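Local coordinates for protein probable acetolactate synthase isozyme III (Small subunit) (Nitrosomonas europaea ATCC 19718, PDB 2PC6) that probably serves as the small, regulatory subunit of a two-component enzyme, pairs with a second copy of itself, and carries a calcium ion in the model, at residues H5-L10 with Q61-L66; V93-V96 with E102-R105; Y122-T127 with D134-A139. All coordinates share one frame; numbering follows the deposited sequence.

All three contacts are buried, largely apolar seams between a strand and a helix, and no hydrogen bond crosses any of them. Interaction 1 belongs to the first ACT domain; interactions 2 and 3 share the second, ACT-like domain, about 29 to 40 Å away between centres. Those two lie on adjacent strands, 83-94 and 121-128, of one sheet, and they touch: Val-93 N reaches Tyr-122 O at 2.9 Å, a probable hydrogen bond, and Val-93 CG2 packs on Ile-124 CD1. Their chemistry differs. Interaction 1 is aliphatic with one hydroxyl, interaction 2 turns on a bent selenomethionine beside charged residues, and interaction 3 on an aromatic ring.

Interaction 1 (H5-L10 with Q61-L66); sequences HIISLL and QITKQL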
ATOM      1  N   HIS A   5      -3.413 -11.428 -11.581  1.00 56.79           N
ATOM      2  CA  HIS A   5      -3.223 -10.277 -12.456  1.00 55.39           C
ATOM      3  C   HIS A   5      -3.063  -9.019 -11.611  1.00 54.99           C
ATOM      4  O   HIS A   5      -3.751  -8.829 -10.599  1.00 55.12           O
ATOM      5  CB  HIS A   5      -4.403 -10.137 -13.396  1.00 54.27           C
ATOM      6  CG  HIS A   5      -4.553 -11.294 -14.321  1.00 54.00           C
ATOM      7  ND1 HIS A   5      -4.315 -11.200 -15.675  1.00 52.62           N
ATOM      8  CD2 HIS A   5      -4.881 -12.588 -14.082  1.00 53.00           C
ATOM      9  CE1 HIS A   5      -4.502 -12.384 -16.230  1.00 54.02           C
ATOM     10  NE2 HIS A   5      -4.841 -13.242 -15.285  1.00 53.15           N
ATOM     11  N   ILE A   6      -2.136  -8.173 -12.015  1.00 54.67           N
ATOM     12  CA  ILE A   6      -1.870  -6.931 -11.312  1.00 54.53           C
ATOM     13  C   ILE A   6      -2.446  -5.937 -12.264  1.00 54.63           C
ATOM     14  O   ILE A   6      -1.891  -5.727 -13.328  1.00 55.69           O
ATOM     15  CB  ILE A   6      -0.354  -6.676 -11.162  1.00 54.43           C
ATOM     16  CG1 ILE A   6       0.333  -7.811 -10.365  1.00 53.03           C
ATOM     17  CG2 ILE A   6      -0.093  -5.319 -10.529  1.00 54.68           C
ATOM     18  CD1 ILE A   6       1.840  -7.854 -10.485  1.00 49.78           C
ATOM     19  N   ILE A   7      -3.618  -5.418 -11.927  1.00 54.53           N
ATOM     20  CA  ILE A   7      -4.244  -4.298 -12.619  1.00 53.65           C
ATOM     21  C   ILE A   7      -3.785  -2.932 -12.034  1.00 54.17           C
ATOM     22  O   ILE A   7      -3.765  -2.704 -10.803  1.00 53.58           O
ATOM     23  CB  ILE A   7      -5.768  -4.430 -12.611  1.00 53.02           C
ATOM     24  CG1 ILE A   7      -6.198  -5.428 -13.683  1.00 53.80           C
ATOM     25  CG2 ILE A   7      -6.396  -3.146 -12.963  1.00 51.06           C
ATOM     26  CD1 ILE A   7      -6.609  -6.757 -13.176  1.00 54.61           C
ATOM     27  N   SER A   8      -3.412  -2.052 -12.959  1.00 54.12           N
ATOM     28  CA  SER A   8      -2.930  -0.724 -12.684  1.00 54.00           C
ATOM     29  C   SER A   8      -3.892   0.279 -13.298  1.00 54.86           C
ATOM     30  O   SER A   8      -4.252   0.171 -14.480  1.00 55.07           O
ATOM     31  CB  SER A   8      -1.612  -0.562 -13.404  1.00 53.69           C
ATOM     32  OG  SER A   8      -0.650   0.009 -12.549  1.00 54.92           O
ATOM     33  N   LEU A   9      -4.309   1.275 -12.532  1.00 55.21           N
ATOM     34  CA  LEU A   9      -5.208   2.247 -13.116  1.00 55.04           C
ATOM     35  C   LEU A   9      -5.038   3.659 -12.577  1.00 55.40           C
ATOM     36  O   LEU A   9      -4.543   3.869 -11.462  1.00 55.01           O
ATOM     37  CB  LEU A   9      -6.662   1.757 -13.093  1.00 55.11           C
ATOM     38  CG  LEU A   9      -7.304   1.221 -11.820  1.00 54.51           C
ATOM     39  CD1 LEU A   9      -7.899   2.407 -11.115  1.00 57.62           C
ATOM     40  CD2 LEU A   9      -8.424   0.242 -12.135  1.00 52.57           C
ATOM     41  N   LEU A  10      -5.373   4.604 -13.451  1.00 55.46           N
ATOM     42  CA  LEU A  10      -5.427   5.993 -13.137  1.00 56.11           C
ATOM     43  C   LEU A  10      -6.878   6.380 -12.844  1.00 56.70           C
ATOM     44  O   LEU A  10      -7.803   6.060 -13.599  1.00 56.76           O
ATOM     45  CB  LEU A  10      -4.884   6.824 -14.302  1.00 56.05           C
ATOM     46  CG  LEU A  10      -3.379   7.128 -14.445  1.00 57.30           C
ATOM     47  CD1 LEU A  10      -3.157   8.044 -15.616  1.00 57.13           C
ATOM     48  CD2 LEU A  10      -2.695   7.708 -13.183  1.00 57.63           C
ATOM     49  N   GLN A  61     -13.266  -9.393 -18.240  1.00 56.30           N
ATOM     50  CA  GLN A  61     -14.598  -8.810 -17.980  1.00 56.95           C
ATOM     51  C   GLN A  61     -14.602  -7.742 -16.881  1.00 56.21           C
ATOM     52  O   GLN A  61     -15.330  -6.743 -16.949  1.00 56.48           O
ATOM     53  CB  GLN A  61     -15.634  -9.899 -17.690  1.00 57.15           C
ATOM     54  CG  GLN A  61     -17.078  -9.392 -17.601  1.00 61.68           C
ATOM     55  CD  GLN A  61     -17.661  -8.737 -18.921  1.00 65.42           C
ATOM     56  OE1 GLN A  61     -17.603  -9.318 -20.018  1.00 66.26           O
ATOM     57  NE2 GLN A  61     -18.254  -7.543 -18.778  1.00 66.03           N
ATOM     58  N   ILE A  62     -13.771  -7.950 -15.874  1.00 55.57           N
ATOM     59  CA  ILE A  62     -13.539  -6.951 -14.833  1.00 54.84           C
ATOM     60  C   ILE A  62     -12.929  -5.694 -15.465  1.00 54.54           C
ATOM     61  O   ILE A  62     -13.321  -4.556 -15.163  1.00 54.61           O
ATOM     62  CB  ILE A  62     -12.582  -7.541 -13.756  1.00 55.01           C
ATOM     63  CG1 ILE A  62     -13.230  -8.782 -13.114  1.00 54.50           C
ATOM     64  CG2 ILE A  62     -12.127  -6.463 -12.759  1.00 52.79           C
ATOM     65  CD1 ILE A  62     -12.362  -9.460 -12.064  1.00 58.10           C
ATOM     66  N   THR A  63     -11.973  -5.939 -16.356  1.00 53.71           N
ATOM     67  CA  THR A  63     -11.258  -4.920 -17.092  1.00 53.66           C
ATOM     68  C   THR A  63     -12.201  -4.181 -18.020  1.00 53.54           C
ATOM     69  O   THR A  63     -12.152  -2.958 -18.126  1.00 53.69           O
ATOM     70  CB  THR A  63     -10.097  -5.582 -17.852  1.00 53.46           C
ATOM     71  OG1 THR A  63      -8.971  -5.657 -16.969  1.00 55.21           O
ATOM     72  CG2 THR A  63      -9.709  -4.819 -19.062  1.00 53.51           C
ATOM     73  N   LYS A  64     -13.081  -4.923 -18.674  1.00 53.60           N
ATOM     74  CA  LYS A  64     -14.087  -4.290 -19.491  1.00 53.99           C
ATOM     75  C   LYS A  64     -14.950  -3.395 -18.582  1.00 53.90           C
ATOM     76  O   LYS A  64     -15.048  -2.182 -18.826  1.00 53.67           O
ATOM     77  CB  LYS A  64     -14.906  -5.321 -20.289  1.00 54.22           C
ATOM     78  N   GLN A  65     -15.518  -3.961 -17.513  1.00 53.73           N
ATOM     79  CA  GLN A  65     -16.376  -3.152 -16.637  1.00 54.03           C
ATOM     80  C   GLN A  65     -15.642  -1.960 -16.022  1.00 53.17           C
ATOM     81  O   GLN A  65     -16.236  -0.896 -15.868  1.00 53.27           O
ATOM     82  CB  GLN A  65     -17.011  -3.961 -15.515  1.00 54.41           C
ATOM     83  CG  GLN A  65     -18.178  -4.845 -15.883  1.00 57.47           C
ATOM     84  CD  GLN A  65     -18.488  -5.798 -14.718  1.00 63.04           C
ATOM     85  OE1 GLN A  65     -18.215  -7.009 -14.777  1.00 64.39           O
ATOM     86  NE2 GLN A  65     -18.983  -5.228 -13.619  1.00 64.93           N
ATOM     87  N   LEU A  66     -14.371  -2.117 -15.668  1.00 52.03           N
ATOM     88  CA  LEU A  66     -13.676  -1.000 -15.022  1.00 51.38           C
ATOM     89  C   LEU A  66     -13.519   0.206 -15.944  1.00 51.14           C
ATOM     90  O   LEU A  66     -13.686   1.352 -15.516  1.00 50.62           O
ATOM     91  CB  LEU A  66     -12.319  -1.428 -14.461  1.00 50.87           C
ATOM     92  CG  LEU A  66     -12.279  -2.078 -13.086  1.00 48.57           C
ATOM     93  CD1 LEU A  66     -10.967  -2.804 -12.917  1.00 45.12           C
ATOM     94  CD2 LEU A  66     -12.396  -1.030 -12.066  1.00 46.04           C
TER
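Leu-9 and Leu-66 make the closest approach here, with CD2 of Leu-9 lying 4.0 Å from CD1 of Leu-66. The same Leu-9 methyl is almost as near the other branch, 4.2 Å from Leu-66 CD2, and thus meets the forked end of that residue. The two side chains cross at about a right angle. Leu-66 reaches the strand with CG beside its own backbone N (chi1 -84°), whereas Leu-9 holds CG between its backbone N and carbonyl carbon (chi1 50°), the setting from which its CD2 branch reaches Leu-66. Ile-7, two residues back on the strand and on the same side, lies more loosely against the helix: its CG1 is 4.3 Å from Thr-63 OG1, a van der Waals contact between a methylene and a hydroxyl oxygen. Its CG2 comes no nearer to Leu-66 CD1 than 4.6 Å.

This is the packing of an ACT domain, a ferredoxin-like beta-alpha-beta-beta-alpha-beta fold with both helices on one face of a four-stranded antiparallel sheet. Strand 3-12 is the first in the chain and a central one in the sheet; helix 56-68 is the second helix. The pair approaches with 8.3 Å between Ile-7 CA and Thr-63 CA. Leu-66 points at the strand, while Thr-63 sits at the flank of that helix face and presents its hydroxyl to Ile-7. One turn is tied by Leu-66 N to Ile-62 O, 2.7 Å.

Around this first shell, Leu-75 of the edge strand 72-77 touches Leu-9, Thr-63 and Leu-66, and Val-21 of helix 17-28 packs on Leu-66. Strand 3-12 is hydrogen-bonded on both sides, Leu-9 to Met-48 and Ser-8 to Ile-76. Just past the helix segment, Asn-67, Leu-69 and Val-72 bind the calcium ion, about 8 Å from the side chain of Leu-66.

Interaction 2 (V93-V96 with E102-R105); sequences VRAV and EMKR
Ala-95 and Met-103 bring the backbones together, their CA atoms 6.9 Å apart where the chain, just past the end of strand 83-94, passes helix 98-109. Met-103, built as selenomethionine, makes every contact from the helix segment. Its CG is 4.0 Å from Val-93 CG2 and 4.1 Å from Ala-95 CB, a methylene set against two residues on the same side of the chain. The bend at chi2 (-58°) brings the selenium against both valine methyls, SE lying 4.0 Å from Val-93 CG2 and 4.1 Å from CG1; the bend at chi3 (89°) turns only CE.

In the second ACT-like domain this is the first beta-to-alpha connection, the helix that follows the strand folding back over it. Tyr-122 of the adjoining strand touches Val-93, Ala-95 and Met-103. Arg-94, between the two packing residues, starts away from the helix; its NH1 bonds Glu-120 O and its NH2 forms a salt bridge to Glu-160 of the second subunit.

The outer helix face is charged: Arg-105 NH2 bonds Glu-102 OE1 at 2.6 Å, the oxygen using its anti lone pair and lying near the guanidinium plane.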
ATOM      1  N   VAL A  93       6.447  -8.995  15.998  1.00 40.92           N
ATOM      2  CA  VAL A  93       6.747 -10.345  16.425  1.00 40.32           C
ATOM      3  C   VAL A  93       7.142 -10.353  17.879  1.00 41.39           C
ATOM      4  O   VAL A  93       7.785  -9.421  18.371  1.00 42.70           O
ATOM      5  CB  VAL A  93       7.947 -10.982  15.628  1.00 41.17           C
ATOM      6  CG1 VAL A  93       7.563 -11.291  14.208  1.00 37.43           C
ATOM      7  CG2 VAL A  93       9.220 -10.060  15.689  1.00 38.66           C
ATOM      8  N   ARG A  94       6.740 -11.418  18.552  1.00 40.95           N
ATOM      9  CA  ARG A  94       7.083 -11.696  19.901  1.00 41.24           C
ATOM     10  C   ARG A  94       8.538 -12.128  19.854  1.00 41.69           C
ATOM     11  O   ARG A  94       8.910 -12.973  19.046  1.00 42.44           O
ATOM     12  CB  ARG A  94       6.162 -12.831  20.377  1.00 40.88           C
ATOM     13  CG  ARG A  94       6.480 -13.504  21.723  1.00 42.21           C
ATOM     14  CD  ARG A  94       6.432 -12.551  22.916  1.00 42.52           C
ATOM     15  NE  ARG A  94       5.143 -11.928  23.200  1.00 43.43           N
ATOM     16  CZ  ARG A  94       4.957 -10.616  23.289  1.00 44.60           C
ATOM     17  NH1 ARG A  94       5.977  -9.794  23.063  1.00 49.37           N
ATOM     18  NH2 ARG A  94       3.763 -10.113  23.578  1.00 41.97           N
ATOM     19  N   ALA A  95       9.378 -11.536  20.691  1.00 41.62           N
ATOM     20  CA  ALA A  95      10.780 -11.841  20.619  1.00 41.32           C
ATOM     21  C   ALA A  95      11.373 -11.836  22.009  1.00 41.25           C
ATOM     22  O   ALA A  95      11.810 -10.797  22.482  1.00 41.08           O
ATOM     23  CB  ALA A  95      11.532 -10.855  19.660  1.00 40.53           C
ATOM     24  N   VAL A  96      11.385 -13.012  22.635  1.00 41.98           N
ATOM     25  CA  VAL A  96      11.954 -13.207  23.957  1.00 43.13           C
ATOM     26  C   VAL A  96      12.926 -14.405  23.971  1.00 43.97           C
ATOM     27  O   VAL A  96      12.731 -15.393  23.235  1.00 43.95           O
ATOM     28  CB  VAL A  96      10.837 -13.325  25.070  1.00 43.74           C
ATOM     29  CG1 VAL A  96       9.534 -12.617  24.642  1.00 42.68           C
ATOM     30  CG2 VAL A  96      10.536 -14.776  25.440  1.00 43.80           C
ATOM     31  N   GLU A 102      17.026 -15.144  16.876  1.00 46.23           N
ATOM     32  CA  GLU A 102      16.453 -15.731  15.683  1.00 45.78           C
ATOM     33  C   GLU A 102      15.762 -14.693  14.792  1.00 45.73           C
ATOM     34  O   GLU A 102      16.017 -14.646  13.584  1.00 45.65           O
ATOM     35  CB  GLU A 102      15.488 -16.873  16.046  1.00 46.37           C
ATOM     36  CG  GLU A 102      14.743 -17.521  14.807  1.00 45.84           C
ATOM     37  CD  GLU A 102      15.678 -18.233  13.791  1.00 46.05           C
ATOM     38  OE1 GLU A 102      16.833 -18.554  14.136  1.00 46.91           O
ATOM     39  OE2 GLU A 102      15.254 -18.507  12.652  1.00 44.73           O
HETATM   40  N   MSE A 103      14.901 -13.868  15.401  1.00 45.72           N
HETATM   41  CA  MSE A 103      14.177 -12.786  14.724  1.00 45.22           C
HETATM   42  C   MSE A 103      15.128 -11.772  14.176  1.00 44.81           C
HETATM   43  O   MSE A 103      14.905 -11.263  13.086  1.00 45.44           O
HETATM   44  CB  MSE A 103      13.193 -12.076  15.651  1.00 45.89           C
HETATM   45  CG  MSE A 103      12.006 -12.890  16.077  1.00 49.54           C
HETATM   46 SE   MSE A 103      10.919 -13.540  14.578  1.00 65.91          SE
HETATM   47  CE  MSE A 103      11.822 -15.252  14.192  1.00 60.94           C
ATOM     48  N   LYS A 104      16.195 -11.459  14.914  1.00 44.46           N
ATOM     49  CA  LYS A 104      17.200 -10.557  14.368  1.00 43.60           C
ATOM     50  C   LYS A 104      17.906 -11.206  13.146  1.00 42.73           C
ATOM     51  O   LYS A 104      18.091 -10.556  12.100  1.00 41.52           O
ATOM     52  CB  LYS A 104      18.182 -10.126  15.448  1.00 43.67           C
ATOM     53  CG  LYS A 104      19.316  -9.189  14.958  1.00 46.17           C
ATOM     54  CD  LYS A 104      18.778  -7.818  14.373  1.00 47.16           C
ATOM     55  CE  LYS A 104      19.906  -6.746  14.354  1.00 48.66           C
ATOM     56  NZ  LYS A 104      20.714  -6.701  13.071  1.00 47.11           N
ATOM     57  N   ARG A 105      18.274 -12.483  13.249  1.00 41.96           N
ATOM     58  CA  ARG A 105      18.862 -13.163  12.054  1.00 42.21           C
ATOM     59  C   ARG A 105      17.960 -13.126  10.826  1.00 41.72           C
ATOM     60  O   ARG A 105      18.471 -12.841   9.738  1.00 41.37           O
ATOM     61  CB  ARG A 105      19.272 -14.599  12.302  1.00 41.24           C
ATOM     62  CG  ARG A 105      20.500 -14.716  13.104  1.00 41.96           C
ATOM     63  CD  ARG A 105      20.928 -16.163  13.170  1.00 43.30           C
ATOM     64  NE  ARG A 105      19.926 -17.020  13.804  1.00 35.24           N
ATOM     65  CZ  ARG A 105      19.910 -17.303  15.106  1.00 34.39           C
ATOM     66  NH1 ARG A 105      20.823 -16.781  15.914  1.00 33.67           N
ATOM     67  NH2 ARG A 105      18.959 -18.098  15.599  1.00 29.56           N
TER

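Interaction 3 (Y122-T127 with D134-A139); sequences YTIELT and DGFLQA
The bond from Gln-138 N to Asp-134 O, 2.9 Å, closes a turn of helix 130-139 around Phe-136, the residue whose ring meets Leu-126 and Ile-124 of the strand. Phe-136 extends with CG anti to its backbone N (chi1 -172°), carrying the ring out to the sheet. Leu-126 CD1 sits squarely on one ring face, 3.5 Å from the centroid of Phe-136 and only 2° off the ring normal, a CH-pi contact in which the methyl is nearly equidistant from all six ring carbons. The other branch reaches the root of the side chain instead: Leu-126 CD2 is 3.7 Å from Phe-136 CB. The leucine fork thus grips the aromatic residue at its centre and at its stem.

Ile-124 comes to the far end of the ring, its CD1 4.1 Å from Phe-136 CZ, at the edge and near the ring plane. Face and rim are therefore covered by different strand residues, two apart and pointing the same way.

In the second ACT-like domain this joins the second helix to the inner strand 121-128. Phe-110 meets the Phe-136 ring edge-to-face, while Glu-125 forms a salt bridge with Arg-86 of the second subunit. Helix 98-109 flanks the contact, Leu-106 touching Phe-136 and Ala-107 touching Ile-124, and Met-89 of strand 83-94 packs on Leu-126.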
ATOM      1  N   TYR A 122       9.664  -7.074  18.580  1.00 40.88           N
ATOM      2  CA  TYR A 122      10.250  -6.291  17.508  1.00 39.76           C
ATOM      3  C   TYR A 122       9.166  -5.966  16.504  1.00 40.15           C
ATOM      4  O   TYR A 122       8.282  -6.817  16.241  1.00 39.46           O
ATOM      5  CB  TYR A 122      11.274  -7.109  16.753  1.00 39.29           C
ATOM      6  CG  TYR A 122      12.580  -7.441  17.441  1.00 40.88           C
ATOM      7  CD1 TYR A 122      13.226  -6.528  18.262  1.00 39.61           C
ATOM      8  CD2 TYR A 122      13.206  -8.656  17.186  1.00 40.52           C
ATOM      9  CE1 TYR A 122      14.435  -6.825  18.809  1.00 41.60           C
ATOM     10  CE2 TYR A 122      14.397  -8.964  17.734  1.00 40.47           C
ATOM     11  CZ  TYR A 122      15.007  -8.050  18.549  1.00 42.55           C
ATOM     12  OH  TYR A 122      16.214  -8.365  19.090  1.00 44.18           O
ATOM     13  N   THR A 123       9.243  -4.780  15.898  1.00 40.14           N
ATOM     14  CA  THR A 123       8.488  -4.571  14.693  1.00 40.99           C
ATOM     15  C   THR A 123       9.452  -4.484  13.550  1.00 41.58           C
ATOM     16  O   THR A 123      10.331  -3.626  13.559  1.00 42.89           O
ATOM     17  CB  THR A 123       7.608  -3.366  14.760  1.00 40.90           C
ATOM     18  OG1 THR A 123       6.645  -3.607  15.767  1.00 41.89           O
ATOM     19  CG2 THR A 123       6.827  -3.204  13.460  1.00 40.14           C
ATOM     20  N   ILE A 124       9.303  -5.393  12.583  1.00 41.88           N
ATOM     21  CA  ILE A 124      10.238  -5.506  11.435  1.00 42.40           C
ATOM     22  C   ILE A 124       9.661  -4.941  10.146  1.00 42.28           C
ATOM     23  O   ILE A 124       8.534  -5.240   9.795  1.00 42.53           O
ATOM     24  CB  ILE A 124      10.645  -6.984  11.216  1.00 41.77           C
ATOM     25  CG1 ILE A 124      11.262  -7.542  12.519  1.00 44.22           C
ATOM     26  CG2 ILE A 124      11.645  -7.101  10.079  1.00 41.34           C
ATOM     27  CD1 ILE A 124      11.464  -9.060  12.567  1.00 40.97           C
ATOM     28  N   GLU A 125      10.445  -4.130   9.438  1.00 43.75           N
ATOM     29  CA  GLU A 125      10.016  -3.556   8.181  1.00 43.19           C
ATOM     30  C   GLU A 125      10.677  -4.293   7.018  1.00 43.45           C
ATOM     31  O   GLU A 125      11.901  -4.404   6.972  1.00 42.70           O
ATOM     32  CB  GLU A 125      10.429  -2.114   8.170  1.00 44.35           C
ATOM     33  CG  GLU A 125      10.031  -1.348   6.938  1.00 46.12           C
ATOM     34  CD  GLU A 125      11.042  -0.246   6.629  1.00 56.66           C
ATOM     35  OE1 GLU A 125      11.208   0.762   7.391  1.00 56.37           O
ATOM     36  OE2 GLU A 125      11.707  -0.406   5.587  1.00 65.55           O
ATOM     37  N   LEU A 126       9.860  -4.782   6.082  1.00 44.13           N
ATOM     38  CA  LEU A 126      10.354  -5.533   4.926  1.00 44.52           C
ATOM     39  C   LEU A 126       9.829  -4.946   3.638  1.00 43.85           C
ATOM     40  O   LEU A 126       8.662  -4.589   3.572  1.00 42.49           O
ATOM     41  CB  LEU A 126       9.750  -6.916   4.957  1.00 46.42           C
ATOM     42  CG  LEU A 126      10.631  -8.081   5.346  1.00 51.23           C
ATOM     43  CD1 LEU A 126      10.242  -8.553   6.818  1.00 52.76           C
ATOM     44  CD2 LEU A 126      10.383  -9.218   4.322  1.00 47.77           C
ATOM     45  N   THR A 127      10.679  -4.892   2.609  1.00 43.36           N
ATOM     46  CA  THR A 127      10.257  -4.508   1.291  1.00 43.60           C
ATOM     47  C   THR A 127      10.859  -5.501   0.305  1.00 43.75           C
ATOM     48  O   THR A 127      11.961  -5.999   0.521  1.00 44.84           O
ATOM     49  CB  THR A 127      10.714  -3.109   0.971  1.00 43.28           C
ATOM     50  OG1 THR A 127      10.229  -2.227   1.981  1.00 45.58           O
ATOM     51  CG2 THR A 127      10.057  -2.635  -0.292  1.00 47.88           C
ATOM     52  N   ASP A 134       6.464 -13.199   1.085  1.00 42.26           N
ATOM     53  CA  ASP A 134       5.913 -14.505   1.382  1.00 42.13           C
ATOM     54  C   ASP A 134       6.972 -15.461   1.980  1.00 42.55           C
ATOM     55  O   ASP A 134       6.645 -16.269   2.859  1.00 43.80           O
ATOM     56  CB  ASP A 134       5.215 -15.127   0.157  1.00 42.20           C
ATOM     57  CG  ASP A 134       3.945 -14.385  -0.245  1.00 41.21           C
ATOM     58  OD1 ASP A 134       3.628 -13.317   0.281  1.00 45.98           O
ATOM     59  OD2 ASP A 134       3.229 -14.853  -1.098  1.00 40.53           O
ATOM     60  N   GLY A 135       8.226 -15.365   1.532  1.00 41.53           N
ATOM     61  CA  GLY A 135       9.299 -16.235   2.025  1.00 40.31           C
ATOM     62  C   GLY A 135       9.649 -15.927   3.473  1.00 39.86           C
ATOM     63  O   GLY A 135       9.931 -16.840   4.289  1.00 39.12           O
ATOM     64  N   PHE A 136       9.626 -14.637   3.797  1.00 38.99           N
ATOM     65  CA  PHE A 136       9.724 -14.214   5.163  1.00 38.00           C
ATOM     66  C   PHE A 136       8.631 -14.844   6.025  1.00 38.47           C
ATOM     67  O   PHE A 136       8.928 -15.403   7.056  1.00 38.83           O
ATOM     68  CB  PHE A 136       9.632 -12.711   5.291  1.00 36.63           C
ATOM     69  CG  PHE A 136       9.934 -12.238   6.680  1.00 37.33           C
ATOM     70  CD1 PHE A 136      11.257 -12.131   7.115  1.00 35.28           C
ATOM     71  CD2 PHE A 136       8.899 -11.968   7.590  1.00 39.53           C
ATOM     72  CE1 PHE A 136      11.586 -11.733   8.415  1.00 34.87           C
ATOM     73  CE2 PHE A 136       9.183 -11.554   8.877  1.00 39.61           C
ATOM     74  CZ  PHE A 136      10.576 -11.418   9.292  1.00 37.60           C
ATOM     75  N   LEU A 137       7.373 -14.755   5.619  1.00 38.89           N
ATOM     76  CA  LEU A 137       6.300 -15.315   6.435  1.00 39.40           C
ATOM     77  C   LEU A 137       6.347 -16.814   6.536  1.00 39.68           C
ATOM     78  O   LEU A 137       5.999 -17.337   7.587  1.00 39.66           O
ATOM     79  CB  LEU A 137       4.907 -14.898   5.942  1.00 40.01           C
ATOM     80  CG  LEU A 137       4.574 -13.393   5.852  1.00 40.61           C
ATOM     81  CD1 LEU A 137       3.176 -13.248   5.203  1.00 38.81           C
ATOM     82  CD2 LEU A 137       4.639 -12.731   7.223  1.00 38.01           C
ATOM     83  N   GLN A 138       6.754 -17.520   5.472  1.00 40.05           N
ATOM     84  CA  GLN A 138       6.941 -18.983   5.575  1.00 40.88           C
ATOM     85  C   GLN A 138       8.020 -19.277   6.622  1.00 41.31           C
ATOM     86  O   GLN A 138       7.867 -20.178   7.457  1.00 41.10           O
ATOM     87  CB  GLN A 138       7.301 -19.626   4.241  1.00 41.18           C
ATOM     88  CG  GLN A 138       6.185 -20.524   3.605  1.00 44.31           C
ATOM     89  N   ALA A 139       9.072 -18.455   6.618  1.00 41.55           N
ATOM     90  CA  ALA A 139      10.226 -18.692   7.467  1.00 41.93           C
ATOM     91  C   ALA A 139       9.955 -18.364   8.923  1.00 42.44           C
ATOM     92  O   ALA A 139      10.488 -19.014   9.759  1.00 43.11           O
ATOM     93  CB  ALA A 139      11.438 -17.950   6.957  1.00 41.37           C
TER